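Local coordinates for hypothetical protein APE0525 (Aeropyrum pernix, PDB 2CX0), which is of unknown function but carries a PUA domain and may, like other members of its family, bind RNA, at residues R12-L18 against L45-R51; E56-I60 against A174-A179; G64-L68 against T79-A85. One frame throughout, in Å; residues are numbered along the deposited sequence.

All three contacts reach the six-stranded antiparallel sheet of the N-terminal half. Contact 1 pairs strands 9-17 and 45-51, contact 2 lays helix 174-183 on the next strand, 56-62, and contact 3 joins strand 65-70 to helix 80-86. Centres of contacts 1 and 2 lie about 11 Å apart, as do those of 2 and 3, whereas 1 and 3 are about 15 Å apart and do not touch. Along the chain contact 1 closes first, and contact 3 is nested within the long loop closed by contact 2. The C-terminal helix thus returns past the PUA-family sequence to pack on the N-terminal sheet, binding the two ends of the chain into one unit.

Contact 1: R12-L18 against L45-R51; sequences RLEARAL and LRLVKAR
With chi1 at 68°, R16 holds CG between its backbone N and carbonyl carbon, while L47 turns CG opposite its own N (chi1 178°). The two side chains therefore run alongside each other, and L47 CD2 sits over one face of the R16 guanidinium, 3.8 Å from R16 NH2. They belong to the antiparallel ladder of strands 9-17 and 45-51, where the hydrogen-bonded pairs R12-R51, E14-K49 and R16-L47 each exchange two backbone bonds. Straightest is K49 N to E14 O, 2.8 Å with 178° at the hydrogen; L18 N extends the series to L45 O at 3.2 Å.

On the face bearing L13, A15, V48 and A50, the L13 branches divide: CD1 meets A50 CB at 3.6 Å and CD2 meets V48 CG1 at 3.9 Å. The opposite face is mostly charged. R16 NH2 finds its salt-bridge partner in E22 of helix 20-30, whereas E14 OE1 and K49 NZ form only a long salt bridge of 3.9 Å. R46 stands apart: bent at chi3, it diverges from A17, its guanidinium over the R16-A17 peptide. At the far end the guanidinium planes of R12 and R51 are nearly parallel, with R51 NH2 3.2 Å from R12 CD.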
loop_
_atom_site.group_PDB
_atom_site.type_symbol
_atom_site.label_atom_id
_atom_site.label_comp_id
_atom_site.label_asym_id
_atom_site.label_seq_id
_atom_site.Cartn_x
_atom_site.Cartn_y
_atom_site.Cartn_z
ATOM N N ARG A 12 -8.532 -20.313 4.084
ATOM C CA ARG A 12 -9.958 -20.554 3.847
ATOM C C ARG A 12 -10.566 -19.166 3.649
ATOM O O ARG A 12 -10.409 -18.267 4.511
ATOM C CB ARG A 12 -10.594 -21.243 5.050
ATOM C CG ARG A 12 -10.208 -22.709 5.060
ATOM C CD ARG A 12 -10.350 -23.380 6.421
ATOM N NE ARG A 12 -9.544 -24.616 6.508
ATOM C CZ ARG A 12 -9.841 -25.767 5.899
ATOM N NH1 ARG A 12 -10.931 -25.837 5.157
ATOM N NH2 ARG A 12 -9.070 -26.858 6.008
ATOM N N LEU A 13 -11.272 -18.987 2.536
ATOM C CA LEU A 13 -11.827 -17.688 2.207
ATOM C C LEU A 13 -13.349 -17.589 2.279
ATOM O O LEU A 13 -14.051 -18.531 1.996
ATOM C CB LEU A 13 -11.387 -17.299 0.807
ATOM C CG LEU A 13 -10.082 -16.536 0.597
ATOM C CD1 LEU A 13 -8.933 -17.281 1.142
ATOM C CD2 LEU A 13 -9.903 -16.311 -0.883
ATOM N N GLU A 14 -13.819 -16.412 2.679
ATOM C CA GLU A 14 -15.235 -16.060 2.740
ATOM C C GLU A 14 -15.330 -14.713 2.027
ATOM O O GLU A 14 -14.637 -13.780 2.426
ATOM C CB GLU A 14 -15.708 -15.861 4.170
ATOM C CG GLU A 14 -16.089 -17.115 4.860
ATOM C CD GLU A 14 -16.919 -16.839 6.092
ATOM O OE1 GLU A 14 -16.500 -15.970 6.893
ATOM O OE2 GLU A 14 -17.983 -17.484 6.247
ATOM N N ALA A 15 -16.150 -14.601 0.977
ATOM C CA ALA A 15 -16.257 -13.339 0.230
ATOM C C ALA A 15 -17.719 -12.886 0.200
ATOM O O ALA A 15 -18.612 -13.719 0.278
ATOM C CB ALA A 15 -15.766 -13.550 -1.206
ATOM N N ARG A 16 -17.960 -11.582 0.112
ATOM C CA ARG A 16 -19.332 -11.068 0.008
ATOM C C ARG A 16 -19.251 -9.690 -0.635
ATOM O O ARG A 16 -18.218 -9.038 -0.642
ATOM C CB ARG A 16 -20.032 -10.961 1.377
ATOM C CG ARG A 16 -19.473 -9.916 2.285
ATOM C CD ARG A 16 -20.318 -9.787 3.530
ATOM N NE ARG A 16 -19.836 -8.778 4.487
ATOM C CZ ARG A 16 -19.977 -7.470 4.337
ATOM N NH1 ARG A 16 -20.578 -6.968 3.256
ATOM N NH2 ARG A 16 -19.586 -6.659 5.302
ATOM N N ALA A 17 -20.367 -9.256 -1.206
ATOM C CA ALA A 17 -20.447 -7.950 -1.855
ATOM C C ALA A 17 -20.508 -6.935 -0.758
ATOM O O ALA A 17 -20.928 -7.261 0.362
ATOM C CB ALA A 17 -21.704 -7.890 -2.767
ATOM N N LEU A 18 -19.960 -5.737 -0.997
ATOM C CA LEU A 18 -20.058 -4.676 0.008
ATOM C C LEU A 18 -21.463 -4.135 -0.163
ATOM O O LEU A 18 -21.980 -4.069 -1.278
ATOM C CB LEU A 18 -19.103 -3.485 -0.279
ATOM C CG LEU A 18 -17.816 -3.387 0.536
ATOM C CD1 LEU A 18 -17.072 -4.660 0.449
ATOM C CD2 LEU A 18 -16.975 -2.210 0.008
ATOM N N LEU A 45 -17.119 -4.158 -5.898
ATOM C CA LEU A 45 -16.398 -4.112 -4.622
ATOM C C LEU A 45 -16.847 -5.269 -3.755
ATOM O O LEU A 45 -18.041 -5.422 -3.478
ATOM C CB LEU A 45 -16.710 -2.791 -3.906
ATOM C CG LEU A 45 -15.845 -1.528 -4.004
ATOM C CD1 LEU A 45 -15.096 -1.469 -5.347
ATOM C CD2 LEU A 45 -16.749 -0.273 -3.751
ATOM N N ARG A 46 -15.899 -6.093 -3.332
ATOM C CA ARG A 46 -16.206 -7.227 -2.472
ATOM C C ARG A 46 -15.231 -7.262 -1.287
ATOM O O ARG A 46 -14.098 -6.781 -1.354
ATOM C CB ARG A 46 -16.104 -8.548 -3.269
ATOM C CG ARG A 46 -17.038 -8.630 -4.502
ATOM C CD ARG A 46 -16.963 -9.985 -5.227
ATOM N NE ARG A 46 -17.419 -11.124 -4.419
ATOM C CZ ARG A 46 -18.691 -11.441 -4.168
ATOM N NH1 ARG A 46 -19.700 -10.704 -4.651
ATOM N NH2 ARG A 46 -18.953 -12.521 -3.452
ATOM N N LEU A 47 -15.674 -7.859 -0.219
ATOM C CA LEU A 47 -14.870 -8.007 0.976
ATOM C C LEU A 47 -14.503 -9.476 1.068
ATOM O O LEU A 47 -15.403 -10.351 1.135
ATOM C CB LEU A 47 -15.667 -7.626 2.217
ATOM C CG LEU A 47 -14.937 -7.798 3.547
ATOM C CD1 LEU A 47 -13.811 -6.691 3.667
ATOM C CD2 LEU A 47 -15.954 -7.629 4.654
ATOM N N VAL A 48 -13.200 -9.739 1.032
ATOM C CA VAL A 48 -12.685 -11.109 1.146
ATOM C C VAL A 48 -12.003 -11.281 2.516
ATOM O O VAL A 48 -11.117 -10.500 2.885
ATOM C CB VAL A 48 -11.641 -11.370 0.081
ATOM C CG1 VAL A 48 -11.057 -12.745 0.232
ATOM C CG2 VAL A 48 -12.280 -11.146 -1.296
ATOM N N LYS A 49 -12.446 -12.257 3.277
ATOM C CA LYS A 49 -11.841 -12.563 4.585
ATOM C C LYS A 49 -11.082 -13.888 4.412
ATOM O O LYS A 49 -11.656 -14.871 3.924
ATOM C CB LYS A 49 -12.912 -12.756 5.633
ATOM C CG LYS A 49 -13.441 -11.470 6.215
ATOM C CD LYS A 49 -14.294 -11.743 7.456
ATOM C CE LYS A 49 -15.782 -11.823 7.123
ATOM N NZ LYS A 49 -16.602 -12.339 8.311
ATOM N N ALA A 50 -9.807 -13.928 4.803
ATOM C CA ALA A 50 -9.042 -15.160 4.613
ATOM C C ALA A 50 -8.491 -15.582 5.959
ATOM O O ALA A 50 -7.895 -14.744 6.680
ATOM C CB ALA A 50 -7.863 -14.894 3.665
ATOM N N ARG A 51 -8.683 -16.846 6.303
ATOM C CA ARG A 51 -8.151 -17.339 7.547
ATOM C C ARG A 51 -7.044 -18.322 7.258
ATOM O O ARG A 51 -7.256 -19.268 6.518
ATOM C CB ARG A 51 -9.220 -18.008 8.385
ATOM C CG ARG A 51 -8.699 -18.505 9.753
ATOM C CD ARG A 51 -9.877 -18.950 10.695
ATOM N NE ARG A 51 -10.656 -20.032 10.073
ATOM C CZ ARG A 51 -10.268 -21.304 9.989
ATOM N NH1 ARG A 51 -9.112 -21.696 10.504
ATOM N NH2 ARG A 51 -11.025 -22.175 9.339
#

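Contact 2: E56-I60 against A174-A179; sequences EYEII and ALWELA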
loop_
_atom_site.group_PDB
_atom_site.type_symbol
_atom_site.label_atom_id
_atom_site.label_comp_id
_atom_site.label_asym_id
_atom_site.label_seq_id
_atom_site.Cartn_x
_atom_site.Cartn_y
_atom_site.Cartn_z
ATOM N N GLU A 56 -6.233 -13.942 10.755
ATOM C CA GLU A 56 -7.176 -13.491 9.746
ATOM C C GLU A 56 -6.787 -12.231 8.992
ATOM O O GLU A 56 -6.180 -11.334 9.570
ATOM C CB GLU A 56 -8.547 -13.299 10.433
ATOM C CG GLU A 56 -9.137 -14.638 10.922
ATOM C CD GLU A 56 -10.659 -14.718 10.782
ATOM O OE1 GLU A 56 -11.216 -14.186 9.777
ATOM O OE2 GLU A 56 -11.287 -15.341 11.674
ATOM N N TYR A 57 -7.086 -12.201 7.701
ATOM C CA TYR A 57 -6.807 -11.028 6.846
ATOM C C TYR A 57 -8.127 -10.627 6.199
ATOM O O TYR A 57 -8.940 -11.488 5.844
ATOM C CB TYR A 57 -5.828 -11.390 5.696
ATOM C CG TYR A 57 -4.483 -11.927 6.150
ATOM C CD1 TYR A 57 -4.363 -13.238 6.696
ATOM C CD2 TYR A 57 -3.356 -11.142 6.058
ATOM C CE1 TYR A 57 -3.139 -13.718 7.140
ATOM C CE2 TYR A 57 -2.112 -11.602 6.488
ATOM C CZ TYR A 57 -2.016 -12.887 7.029
ATOM O OH TYR A 57 -0.778 -13.308 7.441
ATOM N N GLU A 58 -8.345 -9.341 6.014
ATOM C CA GLU A 58 -9.576 -8.883 5.334
ATOM C C GLU A 58 -9.084 -7.942 4.276
ATOM O O GLU A 58 -8.299 -7.022 4.563
ATOM C CB GLU A 58 -10.484 -8.129 6.278
ATOM C CG GLU A 58 -11.282 -9.047 7.133
ATOM C CD GLU A 58 -12.339 -8.311 7.932
ATOM O OE1 GLU A 58 -12.913 -7.322 7.412
ATOM O OE2 GLU A 58 -12.591 -8.745 9.076
ATOM N N ILE A 59 -9.546 -8.166 3.057
ATOM C CA ILE A 59 -9.124 -7.360 1.921
ATOM C C ILE A 59 -10.307 -6.947 1.027
ATOM O O ILE A 59 -11.187 -7.770 0.719
ATOM C CB ILE A 59 -8.162 -8.163 1.008
ATOM C CG1 ILE A 59 -6.854 -8.528 1.766
ATOM C CG2 ILE A 59 -7.802 -7.314 -0.217
ATOM C CD1 ILE A 59 -5.990 -9.504 0.883
ATOM N N ILE A 60 -10.320 -5.699 0.584
ATOM C CA ILE A 60 -11.386 -5.292 -0.291
ATOM C C ILE A 60 -10.905 -5.481 -1.713
ATOM O O ILE A 60 -9.812 -5.014 -2.060
ATOM C CB ILE A 60 -11.746 -3.838 -0.041
ATOM C CG1 ILE A 60 -12.481 -3.749 1.327
ATOM C CG2 ILE A 60 -12.619 -3.286 -1.217
ATOM C CD1 ILE A 60 -12.695 -2.289 1.792
ATOM N N ALA A 174 3.526 -10.948 4.320
ATOM C CA ALA A 174 2.453 -11.920 4.362
ATOM C C ALA A 174 1.209 -11.470 3.600
ATOM O O ALA A 174 0.615 -12.282 2.850
ATOM C CB ALA A 174 2.113 -12.235 5.800
ATOM N N LEU A 175 0.825 -10.207 3.786
ATOM C CA LEU A 175 -0.346 -9.696 3.072
ATOM C C LEU A 175 -0.074 -9.698 1.551
ATOM O O LEU A 175 -0.975 -10.045 0.749
ATOM C CB LEU A 175 -0.725 -8.271 3.544
ATOM C CG LEU A 175 -1.782 -7.501 2.712
ATOM C CD1 LEU A 175 -3.152 -8.210 2.797
ATOM C CD2 LEU A 175 -1.947 -6.123 3.242
ATOM N N TRP A 176 1.172 -9.336 1.171
ATOM C CA TRP A 176 1.530 -9.293 -0.242
ATOM C C TRP A 176 1.361 -10.695 -0.860
ATOM O O TRP A 176 0.771 -10.832 -1.961
ATOM C CB TRP A 176 2.992 -8.856 -0.417
ATOM C CG TRP A 176 3.298 -8.606 -1.852
ATOM C CD1 TRP A 176 3.012 -7.483 -2.560
ATOM C CD2 TRP A 176 3.835 -9.543 -2.769
ATOM N NE1 TRP A 176 3.322 -7.663 -3.891
ATOM C CE2 TRP A 176 3.842 -8.920 -4.047
ATOM C CE3 TRP A 176 4.323 -10.851 -2.640
ATOM C CZ2 TRP A 176 4.323 -9.562 -5.200
ATOM C CZ3 TRP A 176 4.811 -11.502 -3.787
ATOM C CH2 TRP A 176 4.805 -10.855 -5.049
ATOM N N GLU A 177 1.828 -11.727 -0.151
ATOM C CA GLU A 177 1.757 -13.084 -0.699
ATOM C C GLU A 177 0.319 -13.553 -0.801
ATOM O O GLU A 177 -0.075 -14.143 -1.778
ATOM C CB GLU A 177 2.584 -14.083 0.146
ATOM C CG GLU A 177 4.109 -13.832 0.087
ATOM C CD GLU A 177 4.755 -14.088 -1.281
ATOM O OE1 GLU A 177 4.121 -14.580 -2.246
ATOM O OE2 GLU A 177 5.945 -13.795 -1.399
ATOM N N LEU A 178 -0.447 -13.293 0.246
ATOM C CA LEU A 178 -1.838 -13.648 0.226
ATOM C C LEU A 178 -2.561 -12.921 -0.954
ATOM O O LEU A 178 -3.353 -13.540 -1.712
ATOM C CB LEU A 178 -2.454 -13.266 1.574
ATOM C CG LEU A 178 -3.994 -13.359 1.528
ATOM C CD1 LEU A 178 -4.434 -14.829 1.276
ATOM C CD2 LEU A 178 -4.527 -12.855 2.896
ATOM N N ALA A 179 -2.280 -11.631 -1.112
ATOM C CA ALA A 179 -2.934 -10.830 -2.171
ATOM C C ALA A 179 -2.561 -11.326 -3.556
ATOM O O ALA A 179 -3.438 -11.383 -4.433
ATOM C CB ALA A 179 -2.606 -9.339 -2.054
#
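Helix-on-sheet packing joins Y57 and I59 of strand 56-62 to A174, L175 and L178 of the C-terminal helix. The short segments cross at 60°, with their axes 10.4 Å apart at closest approach, a spacing filled by side chains from both elements. Y57 and I59, two residues apart on the strand, both point toward the helix. L178 holds CG anti to its backbone N (chi1 169°), which carries CD2 to the root of the tyrosine: it lies 3.4 Å from Y57 CG and equally near Y57 CB, approaching the ring obliquely. At the other end of that ring, Y57 OH reaches A174 CB at 3.5 Å, so the aromatic side chain spans one helical turn, the turn closed by the backbone bond from L178 N to A174 O.

The helix follows strand 163-170 of the mixed sheet, yet this face rests on the antiparallel sheet. An alanine in place of Y57 would probably open a gap beside L178 CD2 and cost A174 CB its packing against the tyrosine hydroxyl. Further along, the extended I59 sends CD1 to L175 CD1 at 3.7 Å and to L178 CD2 at 4.2 Å, sliding past L178 in the opposite direction. V8 and T52 also touch Y57, while P66 of strand 65-70 touches both I59 and A179.

Contact 3: G64-L68 against T79-A85; sequences GVPCL and TLQCLKA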
loop_
_atom_site.group_PDB
_atom_site.type_symbol
_atom_site.label_atom_id
_atom_site.label_comp_id
_atom_site.label_asym_id
_atom_site.label_seq_id
_atom_site.Cartn_x
_atom_site.Cartn_y
_atom_site.Cartn_z
ATOM N N GLY A 64 -12.193 -7.659 -8.719
ATOM C CA GLY A 64 -11.435 -8.862 -8.528
ATOM C C GLY A 64 -10.014 -8.588 -8.078
ATOM O O GLY A 64 -9.339 -9.504 -7.601
ATOM N N VAL A 65 -9.519 -7.359 -8.209
ATOM C CA VAL A 65 -8.143 -7.124 -7.738
ATOM C C VAL A 65 -8.084 -6.855 -6.194
ATOM O O VAL A 65 -8.794 -6.010 -5.700
ATOM C CB VAL A 65 -7.525 -5.940 -8.515
ATOM C CG1 VAL A 65 -6.113 -5.685 -8.025
ATOM C CG2 VAL A 65 -7.552 -6.251 -10.022
ATOM N N PRO A 66 -7.228 -7.584 -5.436
ATOM C CA PRO A 66 -7.113 -7.394 -3.969
ATOM C C PRO A 66 -6.439 -6.021 -3.766
ATOM O O PRO A 66 -5.229 -5.901 -3.867
ATOM C CB PRO A 66 -6.254 -8.588 -3.530
ATOM C CG PRO A 66 -5.383 -8.829 -4.734
ATOM C CD PRO A 66 -6.299 -8.624 -5.912
ATOM N N CYS A 67 -7.226 -5.011 -3.450
ATOM C CA CYS A 67 -6.680 -3.668 -3.394
ATOM C C CYS A 67 -6.567 -2.896 -2.109
ATOM O O CYS A 67 -5.655 -2.102 -2.006
ATOM C CB CYS A 67 -7.491 -2.751 -4.294
ATOM S SG CYS A 67 -7.393 -3.008 -6.048
ATOM N N LEU A 68 -7.511 -3.065 -1.163
ATOM C CA LEU A 68 -7.464 -2.181 -0.005
ATOM C C LEU A 68 -7.540 -2.946 1.286
ATOM O O LEU A 68 -8.159 -4.035 1.352
ATOM C CB LEU A 68 -8.662 -1.225 -0.058
ATOM C CG LEU A 68 -8.815 -0.376 -1.344
ATOM C CD1 LEU A 68 -10.227 0.271 -1.447
ATOM C CD2 LEU A 68 -7.650 0.711 -1.333
ATOM N N THR A 79 -2.885 -2.080 -1.407
ATOM C CA THR A 79 -1.888 -3.103 -1.491
ATOM C C THR A 79 -0.983 -2.680 -2.656
ATOM O O THR A 79 -1.314 -1.769 -3.474
ATOM C CB THR A 79 -2.492 -4.426 -1.947
ATOM O OG1 THR A 79 -3.266 -4.186 -3.175
ATOM C CG2 THR A 79 -3.383 -5.014 -0.770
ATOM N N LEU A 80 0.139 -3.382 -2.784
ATOM C CA LEU A 80 1.005 -3.088 -3.949
ATOM C C LEU A 80 0.280 -3.533 -5.224
ATOM O O LEU A 80 0.510 -2.967 -6.305
ATOM C CB LEU A 80 2.359 -3.822 -3.834
ATOM C CG LEU A 80 3.197 -3.264 -2.671
ATOM C CD1 LEU A 80 4.558 -3.947 -2.794
ATOM C CD2 LEU A 80 3.418 -1.715 -2.762
ATOM N N GLN A 81 -0.557 -4.583 -5.131
ATOM C CA GLN A 81 -1.349 -5.041 -6.306
ATOM C C GLN A 81 -2.285 -3.906 -6.785
ATOM O O GLN A 81 -2.485 -3.724 -7.994
ATOM C CB GLN A 81 -2.199 -6.303 -5.968
ATOM C CG GLN A 81 -1.340 -7.597 -5.773
ATOM C CD GLN A 81 -0.607 -7.694 -4.432
ATOM O OE1 GLN A 81 -0.812 -6.844 -3.532
ATOM N NE2 GLN A 81 0.235 -8.745 -4.279
ATOM N N CYS A 82 -2.843 -3.147 -5.833
ATOM C CA CYS A 82 -3.697 -2.021 -6.163
ATOM C C CYS A 82 -2.869 -0.970 -6.935
ATOM O O CYS A 82 -3.302 -0.353 -7.962
ATOM C CB CYS A 82 -4.243 -1.390 -4.872
ATOM S SG CYS A 82 -5.211 0.128 -5.156
ATOM N N LEU A 83 -1.640 -0.770 -6.500
ATOM C CA LEU A 83 -0.820 0.240 -7.223
ATOM C C LEU A 83 -0.490 -0.221 -8.660
ATOM O O LEU A 83 -0.347 0.590 -9.583
ATOM C CB LEU A 83 0.460 0.542 -6.469
ATOM C CG LEU A 83 0.202 1.068 -5.036
ATOM C CD1 LEU A 83 1.588 1.499 -4.460
ATOM C CD2 LEU A 83 -0.837 2.236 -4.949
ATOM N N LYS A 84 -0.385 -1.525 -8.837
ATOM C CA LYS A 84 -0.115 -2.067 -10.153
ATOM C C LYS A 84 -1.331 -1.908 -11.127
ATOM O O LYS A 84 -1.219 -1.430 -12.264
ATOM C CB LYS A 84 0.292 -3.537 -10.014
ATOM C CG LYS A 84 0.664 -4.171 -11.354
ATOM C CD LYS A 84 1.374 -5.528 -11.141
ATOM C CE LYS A 84 1.701 -6.228 -12.477
ATOM N NZ LYS A 84 2.324 -7.594 -12.245
ATOM N N ALA A 85 -2.492 -2.199 -10.618
ATOM C CA ALA A 85 -3.664 -2.121 -11.401
ATOM C C ALA A 85 -4.127 -0.675 -11.630
ATOM O O ALA A 85 -4.602 -0.354 -12.718
ATOM C CB ALA A 85 -4.795 -3.011 -10.716
#
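T79 grips two successive carbonyls of strand 65-70. Its OG1 donates to P66 O at 2.7 Å, in the carbonyl plane and on a lone pair, and its backbone N donates to C67 O at 2.8 Å, from a position 40° out of that carbonyl's plane. The hydroxyl is placed by chi1 of 52°, which sets OG1 between the backbone N and the carbonyl carbon. The same oxygen accepts C82 N at 2.9 Å, a capping bond that makes T79 the N-cap of helix 80-86. One hydroxyl therefore both caps the start of the helix and ties it to the strand, and these two bonds fix its rotation.

Next to this polar grip, C82 packs against C67. Their CB atoms are 3.6 Å apart, and C82 CB also approaches C67 O at 3.3 Å. The C67 and C82 SG atoms lie 3.9 Å apart, too far for a disulfide, so the cysteines meet by packing alone. One helical turn further on, V65 CG1 touches A85 CB at 4.0 Å, and on the prolyl side Q81 CB lies 3.7 Å from P66 O.

The strand is itself irregular here: C67 and L68 both face I60, a classic beta bulge, and the carbonyl of C67 that T79 N uses lies within it. Beyond the first shell, the amide of Q81 is directed to the C-terminal helix, where NE2 donates to Q180 OE1 and, weakly, to W176 O. P66 packs on A179 and V182 of that helix. From another side of helix 80-86, L80 and L83 reach P139 and V142 of strand 138-145 in the mixed sheet, and W90 touches both C82 and L83.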